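Local coordinates for 3'-5' exonuclease crn-4 (Caenorhabditis elegans, PDB 3CG7), which degrades RNA and DNA from the 3' end as a metal-dependent exonuclease and takes part in the breakdown of DNA during apoptosis, at residues M134-I139 / K303-Y308; K64-V69 / D93-V98; N215-C220 / V269-R274. All blocks are in the same frame, centred on the assembly; numbering follows the deposited sequence.

Contact 1: M134-I139 / K303-Y308; sequences MKLSNI and KIAGYY
Leu-136 and Ala-305 bring two helix C-termini together, their CA atoms 5.6 Å apart. Each helix ends in a Schellman motif: on helix 124-136 Asn-138 is the C-prime residue at positive phi, with Ile-139 N bonded back to Met-134 O, and on helix 300-305 Gly-306 turns the chain at phi 89°, where a CB would press on the preceding carbonyl oxygen. Lys-135 has the largest share of the contact surface. Its CG sits 3.3 Å from Tyr-307 OH, and the two side chains run alongside each other, pointing opposite ways. A bend at chi2 (-76°) places CD over the rim of one ring face of Tyr-307, 3.2 Å from Ala-305 O. An alanine here keeps CB beside the Tyr-307 hydroxyl but removes CG and CD, which would probably leave the rim of the ring face less covered and open a gap beside the Ala-305 carbonyl. Tyr-307 also rests on Leu-250 and Pro-251, and Lys-303 packs on Thr-91 of the second subunit, which places this surface contact near the dimer interface. Next along helix 124-136, Leu-136 puts CD2 against Ala-305, 3.8 Å from its CA and 4.0 Å from its CB.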
loop_
_atom_site.group_PDB
_atom_site.type_symbol
_atom_site.label_atom_id
_atom_site.label_comp_id
_atom_site.label_asym_id
_atom_site.label_seq_id
_atom_site.Cartn_x
_atom_site.Cartn_y
_atom_site.Cartn_z
ATOM N N MET A 134 -7.013 13.763 9.112
ATOM C CA MET A 134 -6.937 14.326 10.452
ATOM C C MET A 134 -7.430 13.402 11.556
ATOM O O MET A 134 -7.035 13.564 12.710
ATOM C CB MET A 134 -7.622 15.681 10.511
ATOM C CG MET A 134 -6.719 16.770 9.998
ATOM S SD MET A 134 -7.588 18.307 9.706
ATOM C CE MET A 134 -6.204 19.432 9.707
ATOM N N LYS A 135 -8.275 12.435 11.209
ATOM C CA LYS A 135 -8.615 11.390 12.163
ATOM C C LYS A 135 -7.406 10.476 12.370
ATOM O O LYS A 135 -7.114 10.088 13.500
ATOM C CB LYS A 135 -9.848 10.585 11.734
ATOM C CG LYS A 135 -10.668 10.058 12.922
ATOM C CD LYS A 135 -10.016 8.857 13.594
ATOM C CE LYS A 135 -10.175 8.874 15.108
ATOM N NZ LYS A 135 -11.584 8.649 15.524
ATOM N N LEU A 136 -6.701 10.154 11.281
ATOM C CA LEU A 136 -5.479 9.335 11.357
ATOM C C LEU A 136 -4.395 9.992 12.197
ATOM O O LEU A 136 -3.740 9.326 13.004
ATOM C CB LEU A 136 -4.905 9.055 9.970
ATOM C CG LEU A 136 -5.705 8.249 8.957
ATOM C CD1 LEU A 136 -4.896 8.173 7.677
ATOM C CD2 LEU A 136 -6.045 6.862 9.480
ATOM N N SER A 137 -4.209 11.293 11.993
ATOM C CA SER A 137 -3.133 12.043 12.637
ATOM C C SER A 137 -3.548 12.566 14.000
ATOM O O SER A 137 -2.741 13.179 14.703
ATOM C CB SER A 137 -2.689 13.209 11.746
ATOM O OG SER A 137 -2.126 12.750 10.526
ATOM N N ASN A 138 -4.808 12.314 14.363
ATOM C CA ASN A 138 -5.413 12.810 15.603
ATOM C C ASN A 138 -5.290 14.335 15.795
ATOM O O ASN A 138 -4.900 14.819 16.861
ATOM C CB ASN A 138 -4.899 12.033 16.828
ATOM C CG ASN A 138 -5.645 12.399 18.110
ATOM O OD1 ASN A 138 -5.046 12.894 19.069
ATOM N ND2 ASN A 138 -6.962 12.184 18.121
ATOM N N ILE A 139 -5.627 15.079 14.747
ATOM C CA ILE A 139 -5.662 16.540 14.791
ATOM C C ILE A 139 -7.117 16.980 14.692
ATOM O O ILE A 139 -7.902 16.398 13.934
ATOM C CB ILE A 139 -4.833 17.158 13.629
ATOM C CG1 ILE A 139 -3.338 16.876 13.826
ATOM C CG2 ILE A 139 -5.089 18.674 13.499
ATOM C CD1 ILE A 139 -2.539 16.881 12.541
ATOM N N LYS A 303 -12.227 0.858 9.613
ATOM C CA LYS A 303 -11.525 0.102 10.647
ATOM C C LYS A 303 -10.111 0.606 10.979
ATOM O O LYS A 303 -9.847 0.872 12.148
ATOM C CB LYS A 303 -11.560 -1.414 10.398
ATOM C CG LYS A 303 -11.966 -2.179 11.662
ATOM C CD LYS A 303 -11.881 -3.687 11.498
ATOM C CE LYS A 303 -10.527 -4.224 11.979
ATOM N NZ LYS A 303 -10.511 -5.704 11.940
ATOM N N ILE A 304 -9.216 0.766 9.992
ATOM C CA ILE A 304 -7.846 1.263 10.305
ATOM C C ILE A 304 -7.820 2.672 10.882
ATOM O O ILE A 304 -6.921 3.009 11.648
ATOM C CB ILE A 304 -6.807 1.226 9.124
ATOM C CG1 ILE A 304 -7.483 1.101 7.771
ATOM C CG2 ILE A 304 -5.734 0.166 9.330
ATOM C CD1 ILE A 304 -7.803 2.410 7.206
ATOM N N ALA A 305 -8.791 3.493 10.502
ATOM C CA ALA A 305 -8.878 4.846 11.036
ATOM C C ALA A 305 -9.341 4.839 12.493
ATOM O O ALA A 305 -9.072 5.787 13.240
ATOM C CB ALA A 305 -9.787 5.703 10.178
ATOM N N GLY A 306 -10.024 3.765 12.890
ATOM C CA GLY A 306 -10.503 3.604 14.259
ATOM C C GLY A 306 -11.891 4.175 14.514
ATOM O O GLY A 306 -12.182 4.626 15.621
ATOM N N TYR A 307 -12.743 4.166 13.491
ATOM C CA TYR A 307 -14.131 4.602 13.635
ATOM C C TYR A 307 -14.987 3.500 14.257
ATOM O O TYR A 307 -16.061 3.771 14.793
ATOM C CB TYR A 307 -14.717 5.036 12.290
ATOM C CG TYR A 307 -14.246 6.393 11.812
ATOM C CD1 TYR A 307 -13.482 6.514 10.647
ATOM C CD2 TYR A 307 -14.554 7.555 12.523
ATOM C CE1 TYR A 307 -13.045 7.754 10.192
ATOM C CE2 TYR A 307 -14.118 8.800 12.082
ATOM C CZ TYR A 307 -13.367 8.888 10.910
ATOM O OH TYR A 307 -12.931 10.105 10.462
ATOM N N TYR A 308 -14.514 2.260 14.146
ATOM C CA TYR A 308 -15.019 1.127 14.922
ATOM C C TYR A 308 -13.961 0.027 15.040
ATOM O O TYR A 308 -12.760 0.282 14.864
ATOM C CB TYR A 308 -16.333 0.583 14.351
ATOM C CG TYR A 308 -16.256 -0.236 13.075
ATOM C CD1 TYR A 308 -15.817 0.323 11.874
ATOM C CD2 TYR A 308 -16.685 -1.566 13.061
ATOM C CE1 TYR A 308 -15.777 -0.430 10.698
ATOM C CE2 TYR A 308 -16.656 -2.329 11.888
ATOM C CZ TYR A 308 -16.202 -1.755 10.707
ATOM O OH TYR A 308 -16.177 -2.510 9.542
ATOM O OXT TYR A 308 -14.283 -1.134 15.319
#

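Contact 2: K64-V69 / D93-V98; sequences KYVKPV and DTFDVV
Lys-67 N donates to Asp-93 O over 2.7 Å, and the N-H...O angle of 172° makes this direct backbone bond nearly straight, although the donor stands 38° out of the carbonyl plane. Water molecules bridge the backbones to either side of it along the chain: one donates to Tyr-65 O and accepts from Asp-93 N, the other donates to Lys-67 O and accepts from Phe-95 N at 2.9 Å. Besides the one direct bond, two waters thus join the backbones here, in keeping with 93-94 being a weakly bonded strand.

Val-66 fills the angle between strand and helix. With CG1 anti to the backbone N (chi1 -176°), this methyl meets the first turn of the helix, 3.9 Å from Phe-95 CB and at the edge of the Phe-95 ring. The other branch, CG2, turns to Val-98 and lies 3.8 Å from its CG1, which also reaches Lys-64 CB. Further along, Val-69 CG1 touches Thr-94 CG2 at 4.0 Å, the side chains crossing at about a right angle.

Around this shell, Thr-94 occupies the N-cap position without a side-chain capping bond; its OG1 donates instead to Asp-96 OD2, while its carbonyl oxygen takes both Val-97 N and Val-98 N and so fixes the first turn. The Lys-67 amino group bonds to Asp-90 O, and Val-66 pairs on its other side with Ile-42 of strand 41-50. A short parallel strand that runs straight into helix 95-109 thus edges the central mixed sheet of an RNase H-like exonuclease fold.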
loop_
_atom_site.group_PDB
_atom_site.type_symbol
_atom_site.label_atom_id
_atom_site.label_comp_id
_atom_site.label_asym_id
_atom_site.label_seq_id
_atom_site.Cartn_x
_atom_site.Cartn_y
_atom_site.Cartn_z
ATOM N N LYS A 64 4.433 21.097 -0.129
ATOM C CA LYS A 64 5.182 20.047 0.537
ATOM C C LYS A 64 4.693 18.646 0.235
ATOM O O LYS A 64 3.490 18.384 0.163
ATOM C CB LYS A 64 5.255 20.294 2.051
ATOM C CG LYS A 64 6.036 21.555 2.397
ATOM C CD LYS A 64 6.776 21.445 3.711
ATOM C CE LYS A 64 7.499 22.764 4.040
ATOM N NZ LYS A 64 8.623 23.021 3.107
ATOM N N TYR A 65 5.657 17.756 0.033
ATOM C CA TYR A 65 5.400 16.330 -0.024
ATOM C C TYR A 65 5.164 15.832 1.393
ATOM O O TYR A 65 5.658 16.428 2.359
ATOM C CB TYR A 65 6.592 15.610 -0.635
ATOM C CG TYR A 65 6.775 15.871 -2.109
ATOM C CD1 TYR A 65 5.809 15.456 -3.038
ATOM C CD2 TYR A 65 7.916 16.521 -2.585
ATOM C CE1 TYR A 65 5.973 15.684 -4.399
ATOM C CE2 TYR A 65 8.092 16.753 -3.946
ATOM C CZ TYR A 65 7.116 16.334 -4.842
ATOM O OH TYR A 65 7.288 16.555 -6.185
ATOM N N VAL A 66 4.387 14.756 1.510
ATOM C CA VAL A 66 4.080 14.162 2.810
ATOM C C VAL A 66 4.310 12.646 2.757
ATOM O O VAL A 66 3.957 11.984 1.769
ATOM C CB VAL A 66 2.618 14.477 3.270
ATOM C CG1 VAL A 66 2.351 13.927 4.675
ATOM C CG2 VAL A 66 2.323 15.969 3.226
ATOM N N LYS A 67 4.924 12.111 3.816
ATOM C CA LYS A 67 5.202 10.675 3.929
ATOM C C LYS A 67 4.047 9.992 4.635
ATOM O O LYS A 67 3.766 10.297 5.790
ATOM C CB LYS A 67 6.497 10.426 4.711
ATOM C CG LYS A 67 7.055 9.001 4.583
ATOM C CD LYS A 67 7.715 8.505 5.875
ATOM C CE LYS A 67 9.198 8.808 5.952
ATOM N NZ LYS A 67 9.932 8.132 4.841
ATOM N N PRO A 68 3.361 9.071 3.942
ATOM C CA PRO A 68 2.287 8.298 4.568
ATOM C C PRO A 68 2.825 7.255 5.547
ATOM O O PRO A 68 4.003 6.888 5.477
ATOM C CB PRO A 68 1.603 7.619 3.384
ATOM C CG PRO A 68 2.620 7.595 2.302
ATOM C CD PRO A 68 3.559 8.721 2.525
ATOM N N VAL A 69 1.975 6.804 6.467
ATOM C CA VAL A 69 2.381 5.792 7.440
ATOM C C VAL A 69 1.696 4.438 7.209
ATOM O O VAL A 69 2.300 3.399 7.458
ATOM C CB VAL A 69 2.262 6.284 8.944
ATOM C CG1 VAL A 69 2.961 7.621 9.131
ATOM C CG2 VAL A 69 0.818 6.386 9.411
ATOM N N ASP A 93 8.486 14.478 5.358
ATOM C CA ASP A 93 7.970 14.405 6.719
ATOM C C ASP A 93 6.542 13.849 6.737
ATOM O O ASP A 93 5.853 13.844 5.706
ATOM C CB ASP A 93 8.010 15.789 7.359
ATOM C CG ASP A 93 9.422 16.257 7.635
ATOM O OD1 ASP A 93 10.038 15.751 8.597
ATOM O OD2 ASP A 93 9.926 17.125 6.893
ATOM N N THR A 94 6.108 13.367 7.901
ATOM C CA THR A 94 4.759 12.814 8.060
ATOM C C THR A 94 3.756 13.954 8.246
ATOM O O THR A 94 4.155 15.084 8.531
ATOM C CB THR A 94 4.663 11.846 9.265
ATOM O OG1 THR A 94 5.064 12.523 10.459
ATOM C CG2 THR A 94 5.538 10.618 9.050
ATOM N N PHE A 95 2.466 13.654 8.104
ATOM C CA PHE A 95 1.449 14.707 8.071
ATOM C C PHE A 95 1.464 15.631 9.275
ATOM O O PHE A 95 1.348 16.838 9.104
ATOM C CB PHE A 95 0.032 14.166 7.834
ATOM C CG PHE A 95 -0.995 15.253 7.640
ATOM C CD1 PHE A 95 -1.149 15.871 6.398
ATOM C CD2 PHE A 95 -1.791 15.679 8.702
ATOM C CE1 PHE A 95 -2.096 16.890 6.214
ATOM C CE2 PHE A 95 -2.733 16.693 8.530
ATOM C CZ PHE A 95 -2.885 17.299 7.281
ATOM N N ASP A 96 1.597 15.076 10.479
ATOM C CA ASP A 96 1.620 15.900 11.694
ATOM C C ASP A 96 2.703 16.987 11.658
ATOM O O ASP A 96 2.480 18.095 12.147
ATOM C CB ASP A 96 1.708 15.047 12.972
ATOM C CG ASP A 96 2.987 14.199 13.060
ATOM O OD1 ASP A 96 3.530 14.096 14.179
ATOM O OD2 ASP A 96 3.446 13.618 12.048
ATOM N N VAL A 97 3.851 16.675 11.055
ATOM C CA VAL A 97 4.958 17.628 10.946
ATOM C C VAL A 97 4.658 18.661 9.856
ATOM O O VAL A 97 4.742 19.872 10.098
ATOM C CB VAL A 97 6.340 16.918 10.697
ATOM C CG1 VAL A 97 7.462 17.933 10.509
ATOM C CG2 VAL A 97 6.683 15.990 11.858
ATOM N N VAL A 98 4.290 18.170 8.674
ATOM C CA VAL A 98 3.933 19.025 7.544
ATOM C C VAL A 98 2.755 19.948 7.872
ATOM O O VAL A 98 2.749 21.113 7.461
ATOM C CB VAL A 98 3.646 18.204 6.267
ATOM C CG1 VAL A 98 3.216 19.113 5.124
ATOM C CG2 VAL A 98 4.881 17.397 5.863
HETATM O O HOH W 1 7.911 16.875 3.531
HETATM O O HOH W 2 1.450 11.073 7.128
#

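Contact 3: N215-C220 / V269-R274; sequences NELLTC and VCRYCR. With ZN (zinc ion), chain C.
Cys-220 SG lies 4.1 Å from Tyr-272 CD2, and the line from that sulfur to the centre of the Tyr-272 ring is 68° off the ring normal, an oblique sulfur-aromatic contact. The other flat group, the Arg-274 guanidinium, has Arg-271 NH2 4.0 Å above the rim of one face. It holds Arg-271 O side-on through NE and NH2, the NH2 bond lying in the carbonyl plane on a lone pair and the NE bond coming from above that plane.

Tyr-272 thus borders a four-cysteine zinc site, while the arginine pair lies farther from the metal. The zinc ion is bound by Cys-220 SG at 2.4 Å, Cys-270 SG at 2.5 Å and Cys-273 SG at 2.3 Å, with Cys-280 completing the set. Cys-270 and Cys-273 form a CxxC turn, closed by a backbone bond from Arg-274 N to Cys-270 O. With Thr-219 OG1 anti to the backbone N (chi1 -159°), the oxygen comes within 3.3 Å of Cys-270 SG. Leu-217 CD1 lies against the aliphatic part of Arg-271, 3.6 Å from its CD, while a water links Leu-218 O to Arg-271 N.

The zinc thus ties the loop 269-274 to the end of strand 216-219, which runs antiparallel between strands 147-150 and 253-256; at the segment's other end Asn-215 touches Lys-153 and Ile-154 of helix 151-162.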
loop_
_atom_site.group_PDB
_atom_site.type_symbol
_atom_site.label_atom_id
_atom_site.label_comp_id
_atom_site.label_asym_id
_atom_site.label_seq_id
_atom_site.Cartn_x
_atom_site.Cartn_y
_atom_site.Cartn_z
ATOM N N ASN A 215 -19.586 28.582 0.024
ATOM C CA ASN A 215 -20.816 27.904 -0.380
ATOM C C ASN A 215 -21.017 26.554 0.324
ATOM O O ASN A 215 -22.100 25.966 0.256
ATOM C CB ASN A 215 -20.888 27.758 -1.910
ATOM C CG ASN A 215 -19.649 27.106 -2.501
ATOM O OD1 ASN A 215 -18.738 26.709 -1.778
ATOM N ND2 ASN A 215 -19.611 26.993 -3.822
ATOM N N GLU A 216 -19.976 26.068 0.997
ATOM C CA GLU A 216 -20.066 24.780 1.684
ATOM C C GLU A 216 -19.593 24.820 3.137
ATOM O O GLU A 216 -18.568 25.423 3.465
ATOM C CB GLU A 216 -19.389 23.666 0.868
ATOM C CG GLU A 216 -20.282 23.160 -0.285
ATOM C CD GLU A 216 -19.630 22.113 -1.184
ATOM O OE1 GLU A 216 -18.600 21.512 -0.796
ATOM O OE2 GLU A 216 -20.154 21.886 -2.299
ATOM N N LEU A 217 -20.382 24.204 4.007
ATOM C CA LEU A 217 -20.096 24.170 5.428
ATOM C C LEU A 217 -20.120 22.733 5.923
ATOM O O LEU A 217 -20.953 21.926 5.495
ATOM C CB LEU A 217 -21.121 25.002 6.205
ATOM C CG LEU A 217 -21.301 26.480 5.817
ATOM C CD1 LEU A 217 -22.767 26.871 5.882
ATOM C CD2 LEU A 217 -20.449 27.416 6.665
ATOM N N LEU A 218 -19.203 22.422 6.830
ATOM C CA LEU A 218 -19.141 21.090 7.409
ATOM C C LEU A 218 -19.837 21.072 8.746
ATOM O O LEU A 218 -19.482 21.823 9.659
ATOM C CB LEU A 218 -17.700 20.590 7.519
ATOM C CG LEU A 218 -16.960 20.453 6.188
ATOM C CD1 LEU A 218 -15.538 20.020 6.426
ATOM C CD2 LEU A 218 -17.678 19.488 5.266
ATOM N N THR A 219 -20.839 20.209 8.847
ATOM C CA THR A 219 -21.705 20.172 10.008
ATOM C C THR A 219 -21.714 18.772 10.624
ATOM O O THR A 219 -21.417 17.787 9.949
ATOM C CB THR A 219 -23.124 20.657 9.627
ATOM O OG1 THR A 219 -23.822 21.073 10.800
ATOM C CG2 THR A 219 -23.920 19.572 8.917
ATOM N N CYS A 220 -22.048 18.690 11.905
ATOM C CA CYS A 220 -21.992 17.422 12.631
ATOM C C CYS A 220 -23.219 16.533 12.419
ATOM O O CYS A 220 -23.215 15.359 12.810
ATOM C CB CYS A 220 -21.802 17.677 14.123
ATOM S SG CYS A 220 -23.146 18.650 14.849
ATOM N N VAL A 269 -18.632 28.593 14.108
ATOM C CA VAL A 269 -19.703 27.959 14.864
ATOM C C VAL A 269 -20.448 27.001 13.935
ATOM O O VAL A 269 -20.649 27.290 12.750
ATOM C CB VAL A 269 -20.678 29.007 15.545
ATOM C CG1 VAL A 269 -19.920 30.266 16.002
ATOM C CG2 VAL A 269 -21.851 29.393 14.635
ATOM N N CYS A 270 -20.834 25.852 14.469
ATOM C CA CYS A 270 -21.488 24.833 13.670
ATOM C C CYS A 270 -22.921 25.250 13.326
ATOM O O CYS A 270 -23.659 25.707 14.194
ATOM C CB CYS A 270 -21.461 23.500 14.409
ATOM S SG CYS A 270 -22.262 22.160 13.532
ATOM N N ARG A 271 -23.305 25.090 12.060
ATOM C CA ARG A 271 -24.636 25.503 11.587
ATOM C C ARG A 271 -25.769 24.757 12.275
ATOM O O ARG A 271 -26.870 25.299 12.417
ATOM C CB ARG A 271 -24.777 25.338 10.067
ATOM C CG ARG A 271 -23.864 26.219 9.250
ATOM C CD ARG A 271 -24.451 27.609 8.968
ATOM N NE ARG A 271 -24.649 28.434 10.163
ATOM C CZ ARG A 271 -23.675 28.896 10.943
ATOM N NH1 ARG A 271 -22.404 28.607 10.686
ATOM N NH2 ARG A 271 -23.977 29.643 11.997
ATOM N N TYR A 272 -25.503 23.522 12.693
ATOM C CA TYR A 272 -26.522 22.712 13.351
ATOM C C TYR A 272 -26.549 22.902 14.866
ATOM O O TYR A 272 -27.556 23.352 15.411
ATOM C CB TYR A 272 -26.378 21.230 12.989
ATOM C CG TYR A 272 -27.411 20.342 13.657
ATOM C CD1 TYR A 272 -28.695 20.208 13.125
ATOM C CD2 TYR A 272 -27.102 19.637 14.829
ATOM C CE1 TYR A 272 -29.645 19.397 13.741
ATOM C CE2 TYR A 272 -28.044 18.823 15.452
ATOM C CZ TYR A 272 -29.312 18.708 14.903
ATOM O OH TYR A 272 -30.245 17.900 15.517
ATOM N N CYS A 273 -25.454 22.564 15.543
ATOM C CA CYS A 273 -25.449 22.548 17.008
ATOM C C CYS A 273 -25.133 23.914 17.625
ATOM O O CYS A 273 -25.246 24.097 18.843
ATOM C CB CYS A 273 -24.505 21.464 17.546
ATOM S SG CYS A 273 -22.743 21.816 17.341
ATOM N N ARG A 274 -24.724 24.858 16.779
ATOM C CA ARG A 274 -24.492 26.255 17.177
ATOM C C ARG A 274 -23.391 26.424 18.231
ATOM O O ARG A 274 -23.290 27.475 18.868
ATOM C CB ARG A 274 -25.810 26.933 17.603
ATOM C CG ARG A 274 -26.906 26.894 16.528
ATOM C CD ARG A 274 -26.751 28.028 15.512
ATOM N NE ARG A 274 -27.268 27.667 14.187
ATOM C CZ ARG A 274 -27.679 28.540 13.263
ATOM N NH1 ARG A 274 -27.657 29.848 13.507
ATOM N NH2 ARG A 274 -28.124 28.104 12.088
HETATM ZN ZN ZN C . -22.008 20.649 15.488
HETATM O O HOH W 3 -20.978 24.381 10.226
#

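From the N terminus, contact 2 closes first: 64-69 meets 93-98 after a short excursion through helices 76-82 and 86-90. Contact 1, in series with it, opens at 134-139 and closes only at the C terminus, 303-308, bringing helix 300-305 and the chain end against the end of helix 124-136. Nested inside its long loop, contact 3 joins 215-220 to 269-274. Contacts 2 and 3 both reach the mixed sheet, near its opposite ends. Contacts 1 and 2 touch directly, since Ser-137 OG lies 3.5 Å from Phe-95 CD2, linking the C-terminal end of helix 124-136 to helix 95-109. Contacts 1 and 3 do not touch; their nearest atoms are about 9 Å apart.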